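Local coordinates for protein 3-hydroxyacyl-CoA dehydrogenase (Archaeoglobus fulgidus, PDB 1ZEJ) that probably binds NAD(+) and acts as a dehydrogenase of the 3-hydroxyacyl-CoA dehydrogenase family, working as a homodimer, at residues 20-25 / 130-135; 87-92 / 113-118; 228-233 / 245-250. All coordinates share one frame; numbering follows the deposited sequence. Where two conformers were deposited one is given.

Contact 1 of 3, residues 20-25 / 130-135; sequences AGLMGR and WMNPPH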
ATOM      1  N   ALA A  20       2.057 -28.066 -14.200  1.00 30.23           N
ATOM      2  CA  ALA A  20       1.406 -27.400 -15.315  1.00 30.62           C
ATOM      3  C   ALA A  20       0.075 -26.760 -14.856  1.00 30.91           C
ATOM      4  O   ALA A  20      -0.815 -26.533 -15.648  1.00 30.49           O
ATOM      5  CB  ALA A  20       1.171 -28.409 -16.453  1.00 30.79           C
ATOM      6  N   GLY A  21      -0.053 -26.472 -13.568  1.00 31.18           N
ATOM      7  CA  GLY A  21      -1.192 -25.678 -13.068  1.00 31.83           C
ATOM      8  C   GLY A  21      -0.988 -24.224 -13.447  1.00 31.79           C
ATOM      9  O   GLY A  21      -0.106 -23.901 -14.218  1.00 28.59           O
ATOM     10  N   LEU A  22      -1.863 -23.358 -12.945  1.00 32.67           N
ATOM     11  CA  LEU A  22      -1.850 -21.935 -13.294  1.00 32.82           C
ATOM     12  C   LEU A  22      -0.461 -21.281 -13.137  1.00 31.33           C
ATOM     13  O   LEU A  22       0.011 -20.573 -14.033  1.00 29.82           O
ATOM     14  CB  LEU A  22      -2.877 -21.195 -12.416  1.00 33.23           C
ATOM     15  CG  LEU A  22      -2.935 -19.654 -12.514  1.00 35.77           C
ATOM     16  CD1 LEU A  22      -3.526 -19.222 -13.839  1.00 39.78           C
ATOM     17  CD2 LEU A  22      -3.779 -19.080 -11.337  1.00 36.94           C
HETATM   18  N   MSE A  23       0.201 -21.536 -12.016  1.00 31.13           N
HETATM   19  CA  MSE A  23       1.432 -20.844 -11.741  1.00 30.40           C
HETATM   20  C   MSE A  23       2.534 -21.390 -12.678  1.00 29.20           C
HETATM   21  O   MSE A  23       3.230 -20.590 -13.282  1.00 27.35           O
HETATM   22  CB  MSE A  23       1.818 -20.913 -10.258  1.00 32.63           C
HETATM   23  CG  MSE A  23       0.902 -20.055  -9.375  1.00 37.13           C
HETATM   24 SE   MSE A  23       0.782 -18.128  -9.905  1.00 45.44          SE
HETATM   25  CE  MSE A  23       2.575 -17.755  -9.550  1.00 43.00           C
ATOM     26  N   GLY A  24       2.671 -22.716 -12.787  1.00 28.26           N
ATOM     27  CA  GLY A  24       3.665 -23.356 -13.678  1.00 27.78           C
ATOM     28  C   GLY A  24       3.523 -22.931 -15.120  1.00 27.04           C
ATOM     29  O   GLY A  24       4.493 -22.558 -15.782  1.00 27.07           O
ATOM     30  N   ARG A  25       2.284 -22.973 -15.591  1.00 27.71           N
ATOM     31  CA  ARG A  25       1.877 -22.507 -16.916  1.00 29.50           C
ATOM     32  C   ARG A  25       2.279 -21.038 -17.136  1.00 28.41           C
ATOM     33  O   ARG A  25       2.879 -20.682 -18.169  1.00 26.60           O
ATOM     34  CB  ARG A  25       0.385 -22.724 -17.192  0.50 29.05           C
ATOM     35  CG  ARG A  25      -0.275 -21.564 -17.909  0.50 31.99           C
ATOM     36  CD  ARG A  25      -1.671 -21.909 -18.349  0.50 32.33           C
ATOM     37  NE  ARG A  25      -2.715 -21.246 -17.579  0.50 36.30           N
ATOM     38  CZ  ARG A  25      -3.018 -19.949 -17.664  0.50 36.57           C
ATOM     39  NH1 ARG A  25      -2.327 -19.126 -18.444  0.50 36.91           N
ATOM     40  NH2 ARG A  25      -4.014 -19.469 -16.942  0.50 37.12           N
ATOM     41  N   TRP A 130       6.841 -15.703  -7.730  1.00 28.90           N
ATOM     42  CA  TRP A 130       6.286 -14.997  -8.865  1.00 27.88           C
ATOM     43  C   TRP A 130       4.952 -14.473  -8.461  1.00 28.60           C
ATOM     44  O   TRP A 130       4.277 -15.059  -7.633  1.00 27.82           O
ATOM     45  CB  TRP A 130       6.058 -15.957 -10.034  1.00 28.48           C
ATOM     46  CG  TRP A 130       7.304 -16.566 -10.634  1.00 28.06           C
ATOM     47  CD1 TRP A 130       7.997 -17.635 -10.148  1.00 29.66           C
ATOM     48  CD2 TRP A 130       7.970 -16.176 -11.833  1.00 27.76           C
ATOM     49  NE1 TRP A 130       9.043 -17.935 -10.962  1.00 29.75           N
ATOM     50  CE2 TRP A 130       9.062 -17.039 -11.998  1.00 28.00           C
ATOM     51  CE3 TRP A 130       7.762 -15.173 -12.774  1.00 28.10           C
ATOM     52  CZ2 TRP A 130       9.933 -16.949 -13.087  1.00 31.42           C
ATOM     53  CZ3 TRP A 130       8.619 -15.092 -13.871  1.00 29.66           C
ATOM     54  CH2 TRP A 130       9.700 -15.960 -14.009  1.00 29.71           C
HETATM   55  N   MSE A 131       4.532 -13.369  -9.071  1.00 28.66           N
HETATM   56  CA  MSE A 131       3.215 -12.796  -8.783  1.00 29.73           C
HETATM   57  C   MSE A 131       2.245 -13.277  -9.873  1.00 30.13           C
HETATM   58  O   MSE A 131       2.626 -13.979 -10.805  1.00 32.22           O
HETATM   59  CB  MSE A 131       3.287 -11.266  -8.705  1.00 28.58           C
HETATM   60  CG  MSE A 131       4.432 -10.711  -7.889  1.00 30.00           C
HETATM   61 SE   MSE A 131       4.323 -11.179  -5.995  1.00 34.66          SE
HETATM   62  CE  MSE A 131       6.242 -11.370  -5.533  1.00 33.08           C
ATOM     63  N   ASN A 132       0.983 -12.984  -9.704  1.00 30.97           N
ATOM     64  CA  ASN A 132      -0.047 -13.565 -10.549  1.00 32.02           C
ATOM     65  C   ASN A 132      -0.676 -12.527 -11.443  1.00 31.20           C
ATOM     66  O   ASN A 132      -1.272 -11.599 -10.921  1.00 29.66           O
ATOM     67  CB  ASN A 132      -1.143 -14.177  -9.665  1.00 33.24           C
ATOM     68  CG  ASN A 132      -2.079 -15.114 -10.442  1.00 38.09           C
ATOM     69  OD1 ASN A 132      -1.735 -15.658 -11.510  1.00 44.59           O
ATOM     70  ND2 ASN A 132      -3.264 -15.301  -9.908  1.00 43.30           N
ATOM     71  N   PRO A 133      -0.618 -12.708 -12.782  1.00 30.48           N
ATOM     72  CA  PRO A 133       0.083 -13.758 -13.547  1.00 30.36           C
ATOM     73  C   PRO A 133       1.571 -13.492 -13.704  1.00 29.28           C
ATOM     74  O   PRO A 133       1.955 -12.315 -13.892  1.00 27.71           O
ATOM     75  CB  PRO A 133      -0.599 -13.721 -14.914  1.00 30.81           C
ATOM     76  CG  PRO A 133      -1.679 -12.693 -14.854  1.00 30.68           C
ATOM     77  CD  PRO A 133      -1.391 -11.831 -13.665  1.00 30.63           C
ATOM     78  N   PRO A 134       2.408 -14.563 -13.608  1.00 29.15           N
ATOM     79  CA  PRO A 134       3.856 -14.452 -13.685  1.00 27.82           C
ATOM     80  C   PRO A 134       4.355 -13.704 -14.908  1.00 27.36           C
ATOM     81  O   PRO A 134       5.324 -12.993 -14.806  1.00 28.07           O
ATOM     82  CB  PRO A 134       4.293 -15.900 -13.735  1.00 28.41           C
ATOM     83  CG  PRO A 134       3.322 -16.574 -12.948  1.00 29.45           C
ATOM     84  CD  PRO A 134       2.024 -15.964 -13.342  1.00 29.53           C
ATOM     85  N   HIS A 135       3.653 -13.827 -16.030  1.00 27.24           N
ATOM     86  CA  HIS A 135       4.079 -13.253 -17.284  1.00 28.70           C
ATOM     87  C   HIS A 135       3.620 -11.827 -17.442  1.00 28.57           C
ATOM     88  O   HIS A 135       3.991 -11.181 -18.410  1.00 29.93           O
ATOM     89  CB  HIS A 135       3.560 -14.061 -18.495  1.00 30.64           C
ATOM     90  CG  HIS A 135       2.151 -14.555 -18.348  1.00 32.84           C
ATOM     91  ND1 HIS A 135       1.126 -14.140 -19.163  1.00 37.53           N
ATOM     92  CD2 HIS A 135       1.610 -15.463 -17.489  1.00 36.58           C
ATOM     93  CE1 HIS A 135       0.006 -14.749 -18.809  1.00 38.22           C
ATOM     94  NE2 HIS A 135       0.272 -15.558 -17.795  1.00 39.53           N
TER

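Contact 2 of 3, residues 87-92 / 113-118; sequences TKVEVL and DDIAER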
ATOM      1  N   THR A  87       5.248 -32.739  -0.437  1.00 31.19           N
ATOM      2  CA  THR A  87       5.125 -32.837  -1.900  1.00 31.07           C
ATOM      3  C   THR A  87       6.285 -32.105  -2.565  1.00 31.03           C
ATOM      4  O   THR A  87       6.906 -32.628  -3.501  1.00 31.58           O
ATOM      5  CB  THR A  87       3.813 -32.247  -2.423  1.00 31.35           C
ATOM      6  OG1 THR A  87       2.687 -32.851  -1.759  1.00 30.93           O
ATOM      7  CG2 THR A  87       3.691 -32.470  -3.932  1.00 33.76           C
ATOM      8  N   LYS A  88       6.579 -30.906  -2.096  1.00 30.12           N
ATOM      9  CA  LYS A  88       7.684 -30.124  -2.669  1.00 31.80           C
ATOM     10  C   LYS A  88       9.022 -30.808  -2.436  1.00 30.88           C
ATOM     11  O   LYS A  88       9.819 -30.942  -3.360  1.00 29.11           O
ATOM     12  CB  LYS A  88       7.711 -28.685  -2.112  1.00 31.59           C
ATOM     13  CG  LYS A  88       6.535 -27.855  -2.637  1.00 32.43           C
ATOM     14  CD  LYS A  88       6.626 -26.389  -2.260  1.00 32.84           C
ATOM     15  CE  LYS A  88       5.552 -25.538  -2.988  1.00 32.11           C
ATOM     16  NZ  LYS A  88       6.064 -25.030  -4.323  1.00 35.86           N
ATOM     17  N   VAL A  89       9.232 -31.275  -1.203  1.00 29.44           N
ATOM     18  CA  VAL A  89      10.462 -31.985  -0.861  1.00 28.83           C
ATOM     19  C   VAL A  89      10.640 -33.214  -1.771  1.00 29.42           C
ATOM     20  O   VAL A  89      11.718 -33.447  -2.311  1.00 27.90           O
ATOM     21  CB  VAL A  89      10.462 -32.344   0.633  1.00 28.61           C
ATOM     22  CG1 VAL A  89      11.544 -33.407   1.001  1.00 28.70           C
ATOM     23  CG2 VAL A  89      10.648 -31.094   1.413  1.00 26.61           C
ATOM     24  N   GLU A  90       9.575 -33.976  -1.947  1.00 29.78           N
ATOM     25  CA  GLU A  90       9.643 -35.181  -2.772  1.00 31.90           C
ATOM     26  C   GLU A  90      10.097 -34.894  -4.219  1.00 30.39           C
ATOM     27  O   GLU A  90      11.041 -35.511  -4.738  1.00 29.07           O
ATOM     28  CB  GLU A  90       8.296 -35.894  -2.739  1.00 32.34           C
ATOM     29  CG  GLU A  90       8.125 -36.918  -3.851  1.00 36.89           C
ATOM     30  CD  GLU A  90       6.928 -37.786  -3.663  1.00 38.51           C
ATOM     31  OE1 GLU A  90       6.228 -37.605  -2.635  1.00 47.61           O
ATOM     32  OE2 GLU A  90       6.708 -38.665  -4.539  1.00 48.98           O
ATOM     33  N   VAL A  91       9.473 -33.912  -4.853  1.00 30.34           N
ATOM     34  CA  VAL A  91       9.824 -33.574  -6.236  1.00 30.59           C
ATOM     35  C   VAL A  91      11.214 -33.003  -6.299  1.00 29.60           C
ATOM     36  O   VAL A  91      11.963 -33.353  -7.192  1.00 28.53           O
ATOM     37  CB  VAL A  91       8.815 -32.493  -6.771  0.50 30.37           C
ATOM     38  CG1 VAL A  91       9.282 -31.865  -8.052  0.50 29.86           C
ATOM     39  CG2 VAL A  91       7.450 -33.109  -6.943  0.50 32.07           C
ATOM     40  N   LEU A  92      11.569 -32.141  -5.350  1.00 28.91           N
ATOM     41  CA  LEU A  92      12.898 -31.526  -5.355  1.00 29.60           C
ATOM     42  C   LEU A  92      14.029 -32.529  -5.095  1.00 29.91           C
ATOM     43  O   LEU A  92      15.090 -32.462  -5.712  1.00 28.65           O
ATOM     44  CB  LEU A  92      12.947 -30.378  -4.345  1.00 30.05           C
ATOM     45  CG  LEU A  92      12.088 -29.172  -4.751  1.00 30.46           C
ATOM     46  CD1 LEU A  92      11.804 -28.283  -3.551  1.00 32.79           C
ATOM     47  CD2 LEU A  92      12.761 -28.374  -5.823  1.00 31.76           C
ATOM     48  N   ASP A 113      13.391 -22.502   4.263  1.00 27.91           N
ATOM     49  CA  ASP A 113      14.313 -23.176   5.178  1.00 29.01           C
ATOM     50  C   ASP A 113      13.816 -24.585   5.524  1.00 28.80           C
ATOM     51  O   ASP A 113      14.615 -25.528   5.600  1.00 28.38           O
ATOM     52  CB  ASP A 113      14.562 -22.342   6.427  1.00 29.74           C
ATOM     53  CG  ASP A 113      15.521 -21.175   6.148  1.00 31.65           C
ATOM     54  OD1 ASP A 113      16.719 -21.370   6.257  1.00 34.06           O
ATOM     55  OD2 ASP A 113      15.064 -20.087   5.826  1.00 35.74           O
ATOM     56  N   ASP A 114      12.508 -24.757   5.694  1.00 28.21           N
ATOM     57  CA  ASP A 114      11.995 -26.103   6.015  1.00 27.69           C
ATOM     58  C   ASP A 114      12.180 -27.062   4.822  1.00 27.30           C
ATOM     59  O   ASP A 114      12.481 -28.257   4.983  1.00 26.72           O
ATOM     60  CB  ASP A 114      10.536 -26.068   6.430  1.00 28.03           C
ATOM     61  CG  ASP A 114      10.320 -25.472   7.786  1.00 29.76           C
ATOM     62  OD1 ASP A 114      11.274 -25.091   8.517  1.00 30.50           O
ATOM     63  OD2 ASP A 114       9.145 -25.373   8.120  1.00 31.19           O
ATOM     64  N   ILE A 115      11.989 -26.548   3.610  1.00 27.22           N
ATOM     65  CA  ILE A 115      12.290 -27.321   2.420  1.00 27.49           C
ATOM     66  C   ILE A 115      13.796 -27.634   2.305  1.00 27.84           C
ATOM     67  O   ILE A 115      14.197 -28.805   2.165  1.00 28.65           O
ATOM     68  CB  ILE A 115      11.823 -26.600   1.134  1.00 27.02           C
ATOM     69  CG1 ILE A 115      10.304 -26.503   1.106  1.00 28.66           C
ATOM     70  CG2 ILE A 115      12.325 -27.336  -0.102  1.00 26.52           C
ATOM     71  CD1 ILE A 115       9.789 -25.494   0.084  1.00 28.92           C
ATOM     72  N   ALA A 116      14.612 -26.595   2.420  1.00 27.06           N
ATOM     73  CA  ALA A 116      16.056 -26.722   2.234  1.00 28.00           C
ATOM     74  C   ALA A 116      16.677 -27.715   3.164  1.00 26.99           C
ATOM     75  O   ALA A 116      17.584 -28.421   2.799  1.00 27.89           O
ATOM     76  CB  ALA A 116      16.711 -25.380   2.460  1.00 27.65           C
ATOM     77  N   GLU A 117      16.221 -27.761   4.397  1.00 28.15           N
ATOM     78  CA  GLU A 117      16.839 -28.666   5.361  1.00 29.13           C
ATOM     79  C   GLU A 117      16.534 -30.147   5.066  1.00 28.67           C
ATOM     80  O   GLU A 117      17.163 -31.033   5.658  1.00 27.06           O
ATOM     81  CB  GLU A 117      16.503 -28.253   6.794  1.00 29.90           C
ATOM     82  CG  GLU A 117      15.108 -28.442   7.230  1.00 32.52           C
ATOM     83  CD  GLU A 117      14.864 -27.873   8.642  1.00 33.29           C
ATOM     84  OE1 GLU A 117      15.641 -27.025   9.152  1.00 37.06           O
ATOM     85  OE2 GLU A 117      13.831 -28.236   9.205  1.00 38.58           O
ATOM     86  N   ARG A 118      15.596 -30.411   4.135  1.00 27.66           N
ATOM     87  CA  ARG A 118      15.258 -31.767   3.760  1.00 28.60           C
ATOM     88  C   ARG A 118      15.872 -32.196   2.410  1.00 28.12           C
ATOM     89  O   ARG A 118      15.673 -33.328   1.968  1.00 28.55           O
ATOM     90  CB  ARG A 118      13.741 -31.910   3.777  1.00 27.97           C
ATOM     91  CG  ARG A 118      13.200 -31.877   5.171  1.00 31.51           C
ATOM     92  CD  ARG A 118      11.732 -31.511   5.216  1.00 35.37           C
ATOM     93  NE  ARG A 118      11.189 -31.636   6.571  1.00 35.80           N
ATOM     94  CZ  ARG A 118      11.309 -30.732   7.552  1.00 37.73           C
ATOM     95  NH1 ARG A 118      11.959 -29.556   7.390  1.00 31.75           N
ATOM     96  NH2 ARG A 118      10.756 -31.017   8.730  1.00 39.79           N
TER

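Contact 3 of 3, residues 228-233 / 245-250; sequences VAYYAS and FKPPEW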
ATOM      1  N   VAL A 228       9.302  15.278  11.117  1.00 35.34           N
ATOM      2  CA  VAL A 228       7.865  15.336  11.294  1.00 36.45           C
ATOM      3  C   VAL A 228       7.346  13.968  11.707  1.00 36.87           C
ATOM      4  O   VAL A 228       6.607  13.846  12.688  1.00 36.07           O
ATOM      5  CB  VAL A 228       7.158  15.815   9.995  1.00 36.46           C
ATOM      6  CG1 VAL A 228       5.672  15.547  10.061  1.00 37.74           C
ATOM      7  CG2 VAL A 228       7.425  17.290   9.788  1.00 36.97           C
ATOM      8  N   ALA A 229       7.770  12.939  10.980  1.00 38.02           N
ATOM      9  CA  ALA A 229       7.320  11.583  11.242  1.00 39.53           C
ATOM     10  C   ALA A 229       7.755  11.061  12.599  1.00 41.22           C
ATOM     11  O   ALA A 229       6.973  10.428  13.291  1.00 41.80           O
ATOM     12  CB  ALA A 229       7.783  10.641  10.128  1.00 40.14           C
ATOM     13  N   TYR A 230       8.987  11.337  13.001  1.00 42.37           N
ATOM     14  CA  TYR A 230       9.464  10.857  14.277  1.00 44.31           C
ATOM     15  C   TYR A 230       8.688  11.460  15.456  1.00 44.65           C
ATOM     16  O   TYR A 230       8.275  10.741  16.356  1.00 45.39           O
ATOM     17  CB  TYR A 230      10.941  11.181  14.460  1.00 45.46           C
ATOM     18  CG  TYR A 230      11.548  10.444  15.632  1.00 48.26           C
ATOM     19  CD1 TYR A 230      11.947   9.114  15.502  1.00 50.59           C
ATOM     20  CD2 TYR A 230      11.718  11.060  16.863  1.00 49.55           C
ATOM     21  CE1 TYR A 230      12.482   8.413  16.558  1.00 50.23           C
ATOM     22  CE2 TYR A 230      12.260  10.361  17.935  1.00 50.68           C
ATOM     23  CZ  TYR A 230      12.636   9.029  17.764  1.00 49.96           C
ATOM     24  OH  TYR A 230      13.193   8.300  18.796  1.00 51.46           O
ATOM     25  N   TYR A 231       8.535  12.779  15.455  1.00 44.01           N
ATOM     26  CA  TYR A 231       7.763  13.467  16.492  1.00 44.25           C
ATOM     27  C   TYR A 231       6.264  13.153  16.382  1.00 43.19           C
ATOM     28  O   TYR A 231       5.602  13.062  17.385  1.00 43.96           O
ATOM     29  CB  TYR A 231       8.027  14.979  16.450  1.00 44.75           C
ATOM     30  CG  TYR A 231       9.463  15.335  16.745  1.00 46.67           C
ATOM     31  CD1 TYR A 231      10.035  15.046  17.989  1.00 47.46           C
ATOM     32  CD2 TYR A 231      10.260  15.960  15.783  1.00 47.92           C
ATOM     33  CE1 TYR A 231      11.354  15.357  18.255  1.00 48.45           C
ATOM     34  CE2 TYR A 231      11.577  16.276  16.036  1.00 47.54           C
ATOM     35  CZ  TYR A 231      12.130  15.975  17.269  1.00 48.36           C
ATOM     36  OH  TYR A 231      13.446  16.313  17.521  1.00 47.70           O
ATOM     37  N   ALA A 232       5.735  12.957  15.187  1.00 42.81           N
ATOM     38  CA  ALA A 232       4.309  12.614  15.049  1.00 42.50           C
ATOM     39  C   ALA A 232       4.062  11.204  15.549  1.00 42.35           C
ATOM     40  O   ALA A 232       3.188  10.989  16.375  1.00 44.21           O
ATOM     41  CB  ALA A 232       3.826  12.767  13.622  1.00 42.35           C
ATOM     42  N   SER A 233       4.859  10.243  15.110  1.00 42.19           N
ATOM     43  CA  SER A 233       4.731   8.873  15.641  1.00 41.88           C
ATOM     44  C   SER A 233       4.938   8.812  17.143  1.00 41.14           C
ATOM     45  O   SER A 233       4.137   8.183  17.850  1.00 41.00           O
ATOM     46  CB  SER A 233       5.755   7.944  14.973  0.50 42.13           C
ATOM     47  OG  SER A 233       7.054   8.168  15.508  0.50 41.26           O
ATOM     48  N   PHE A 245       3.028   2.544  16.548  1.00 44.82           N
ATOM     49  CA  PHE A 245       3.428   3.946  16.608  1.00 45.25           C
ATOM     50  C   PHE A 245       4.842   4.132  17.158  1.00 46.97           C
ATOM     51  O   PHE A 245       5.393   5.239  17.088  1.00 47.00           O
ATOM     52  CB  PHE A 245       2.425   4.768  17.441  1.00 44.07           C
ATOM     53  CG  PHE A 245       1.051   4.852  16.832  1.00 42.25           C
ATOM     54  CD1 PHE A 245       0.875   5.196  15.475  1.00 41.11           C
ATOM     55  CD2 PHE A 245      -0.079   4.650  17.624  1.00 40.06           C
ATOM     56  CE1 PHE A 245      -0.412   5.289  14.907  1.00 40.93           C
ATOM     57  CE2 PHE A 245      -1.360   4.715  17.069  1.00 39.50           C
ATOM     58  CZ  PHE A 245      -1.532   5.043  15.710  1.00 41.80           C
ATOM     59  N   LYS A 246       5.435   3.074  17.715  1.00 49.09           N
ATOM     60  CA  LYS A 246       6.724   3.229  18.416  1.00 50.90           C
ATOM     61  C   LYS A 246       7.794   3.748  17.422  1.00 51.03           C
ATOM     62  O   LYS A 246       8.027   3.133  16.373  1.00 50.27           O
ATOM     63  CB  LYS A 246       7.163   1.910  19.070  1.00 50.87           C
ATOM     64  CG  LYS A 246       8.228   2.062  20.159  1.00 51.21           C
ATOM     65  CD  LYS A 246       8.854   0.712  20.539  1.00 52.17           C
ATOM     66  CE  LYS A 246       8.056  -0.047  21.625  1.00 54.28           C
ATOM     67  NZ  LYS A 246       8.626  -1.421  21.888  1.00 53.66           N
ATOM     68  N   PRO A 247       8.430   4.893  17.746  1.00 52.09           N
ATOM     69  CA  PRO A 247       9.395   5.565  16.846  1.00 52.57           C
ATOM     70  C   PRO A 247      10.724   4.799  16.634  1.00 53.13           C
ATOM     71  O   PRO A 247      11.459   4.567  17.598  1.00 53.58           O
ATOM     72  CB  PRO A 247       9.666   6.898  17.562  1.00 52.48           C
ATOM     73  CG  PRO A 247       9.392   6.618  18.987  1.00 52.69           C
ATOM     74  CD  PRO A 247       8.259   5.635  19.011  1.00 51.99           C
ATOM     75  N   PRO A 248      11.045   4.445  15.370  1.00 53.47           N
ATOM     76  CA  PRO A 248      12.202   3.602  15.082  1.00 53.23           C
ATOM     77  C   PRO A 248      13.539   4.271  15.351  1.00 53.03           C
ATOM     78  O   PRO A 248      13.695   5.467  15.138  1.00 53.30           O
ATOM     79  CB  PRO A 248      12.046   3.302  13.593  1.00 53.24           C
ATOM     80  CG  PRO A 248      11.239   4.377  13.049  1.00 53.45           C
ATOM     81  CD  PRO A 248      10.332   4.831  14.134  1.00 53.65           C
ATOM     82  N   GLU A 249      14.486   3.472  15.816  1.00 52.52           N
ATOM     83  CA  GLU A 249      15.869   3.884  16.035  1.00 52.01           C
ATOM     84  C   GLU A 249      16.603   4.422  14.793  1.00 51.64           C
ATOM     85  O   GLU A 249      17.344   5.404  14.889  1.00 52.23           O
ATOM     86  CB  GLU A 249      16.650   2.690  16.589  1.00 52.32           C
ATOM     87  CG  GLU A 249      18.118   2.964  16.880  1.00 52.09           C
ATOM     88  CD  GLU A 249      18.843   1.731  17.366  1.00 52.95           C
ATOM     89  OE1 GLU A 249      18.843   0.719  16.630  1.00 54.46           O
ATOM     90  OE2 GLU A 249      19.429   1.777  18.482  1.00 55.20           O
ATOM     91  N   TRP A 250      16.412   3.775  13.643  1.00 50.69           N
ATOM     92  CA  TRP A 250      17.062   4.212  12.391  1.00 49.89           C
ATOM     93  C   TRP A 250      16.685   5.662  12.067  1.00 48.54           C
ATOM     94  O   TRP A 250      17.482   6.414  11.510  1.00 47.62           O
ATOM     95  CB  TRP A 250      16.736   3.271  11.202  1.00 48.49           C
ATOM     96  CG  TRP A 250      15.326   3.263  10.701  1.00 48.71           C
ATOM     97  CD1 TRP A 250      14.386   2.311  10.950  1.00 47.29           C
ATOM     98  CD2 TRP A 250      14.699   4.219   9.820  1.00 49.92           C
ATOM     99  NE1 TRP A 250      13.212   2.616  10.303  1.00 48.17           N
ATOM    100  CE2 TRP A 250      13.367   3.778   9.605  1.00 48.27           C
ATOM    101  CE3 TRP A 250      15.121   5.417   9.214  1.00 48.98           C
ATOM    102  CZ2 TRP A 250      12.459   4.480   8.821  1.00 48.60           C
ATOM    103  CZ3 TRP A 250      14.206   6.132   8.437  1.00 49.15           C
ATOM    104  CH2 TRP A 250      12.886   5.647   8.237  1.00 48.97           C
TER

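Contact 1 of 3, residues 20-25 / 130-135
Met23, deposited as selenomethionine, reaches from the first turn of helix 22-32 into the loop that follows strand 125-130. Its chain is bent at chi2 and chi3 (-56° and -65°), which carries CE in among Trp130 and Pro134. Met23 CE lies 3.7 Å from Pro134 CG and 3.9 Å from Trp130 CB.

The side chain also meets polar atoms. Met23 CE is 3.7 Å from Trp130 O. Met23 SE lies 3.9 Å from Asn132 OD1. Leu22 CD2 touches the same amide, 4.0 Å from Asn132 OD1, and the two side chains cross at about a right angle.

Residues 20-25 span the end of the glycine-rich turn and the first turn of the helix, as in a Rossmann-type NAD-binding fold. Gly21 sits at the N-cap position, right before the helix. With Gly24 it fits a GxGxxG pattern, consistent with this fold. Residues 20-24 and Asn132 are predicted to bind NAD(+), so the contact joins two predicted parts of the cofactor site.

The approach of Arg25 to His135 is doubtful, as it rests on one of two arginine conformers. From the second subunit, Arg279 hydrogen-bonds Asn132 O.

Contact 2 of 3, residues 87-92 / 113-118
Two helices of the Rossmann-type NAD-binding domain meet here. Helix 85-96 follows the parallel strand 76-79, and helix 112-116 follows the neighbouring strand 103-105. The backbones come nearest at Val89 and Ile115, with CA atoms 6.0 Å apart. The contact between them is apolar.

Ile115 serves three residues of the facing helix. Ile115 CG2 meets Leu92 CD1 at 3.6 Å, the two side chains crossing at about a right angle. Ile115 CD1 reaches the middle of the Lys88 chain, 4.0 Å from Lys88 CD. CG1 of Ile115 is anti to the carbonyl carbon (chi1 -66°), and with chi2 at 164° the chain extends toward that lysine. Val89 CG2 lies 4.2 Å from Ile115 CA. Phe125 of strand 125-130 also touches both Leu92 and Ile115, so the sheet backs this pair.

Lys88 gives only its aliphatic part to the contact. Its amino group turns away at chi4 and forms a salt bridge with Glu79. It also hydrogen-bonds Ser105 OG and Asn106 O. Several acceptors thus hold this buried end, and the Glu79 carboxylate would probably favour the charged form. Lys88 is predicted to bind NAD(+).

At the outer side, Val89 sets both methyls against the root of Arg118. Val89 CG1 is 3.8 Å from Arg118 CB, while Val89 CG2 also touches Arg118 CD. The arginine runs extended from CG to NE, and its head turns back over its own segment. Arg118 NH1 makes a salt bridge to Glu117 OE2, though the hydrogen bond in it is weak. Arg118 NH1 also donates to Asp114 O at 2.8 Å, with an N-H...O angle of 151°.

Contact 3 of 3, residues 228-233 / 245-250
Tyr230 lays one face of its ring against Pro247 and turns an edge to the next residue. Its CG is anti to the backbone N (chi1 -168°), which swings the ring across to the 245-250 segment. Tyr230 CE1 comes closest, 3.4 Å from Pro247 CB. Pro247 CB packs over the ring, while Pro248 O lies in the ring plane at the edge, 3.5 Å from Tyr230 CE1. An alanine here is likely to leave Pro247 without its aromatic cover and open a gap between helix and loop.

One turn on, Ser233 faces the loop. In one of its two conformers, OG sits between the backbone N and the carbonyl carbon (chi1 76°). There Ser233 OG donates to Tyr230 O at 3.0 Å, from above the carbonyl plane, and lies beside Pro247. Ser233 CB is 3.5 Å from Phe245 O.

The contact joins helix 226-240 to the loop leading into helix 249-256, within the C-terminal domain. Ser188 of the second subunit packs on Pro248. Phe245 turns back onto Leu236 and Tyr237 of the first helix. Tyr230 also packs on Leu251, Gln252 and Ile255 of the second.

Contacts 1 and 2 share the NAD-binding domain, and contact 3 lies in the C-terminal domain. Along the chain, contact 2 is nested inside the loop closed by contact 1. Contact 3 comes after both. The centres of contacts 1 and 2 are about 20 Å apart, and their nearest atoms about 8 Å. Helices 22-32, 85-96 and 112-116 and the loop after strand 125-130 all belong to the domain built on one mixed sheet. Both contacts hold residues predicted to bind NAD(+). The centre of contact 3 is about 39 Å from that of contact 1 and 41 Å from that of contact 2. It lies away from the predicted sites. All three have residues touching the second subunit, consistent with a homodimer.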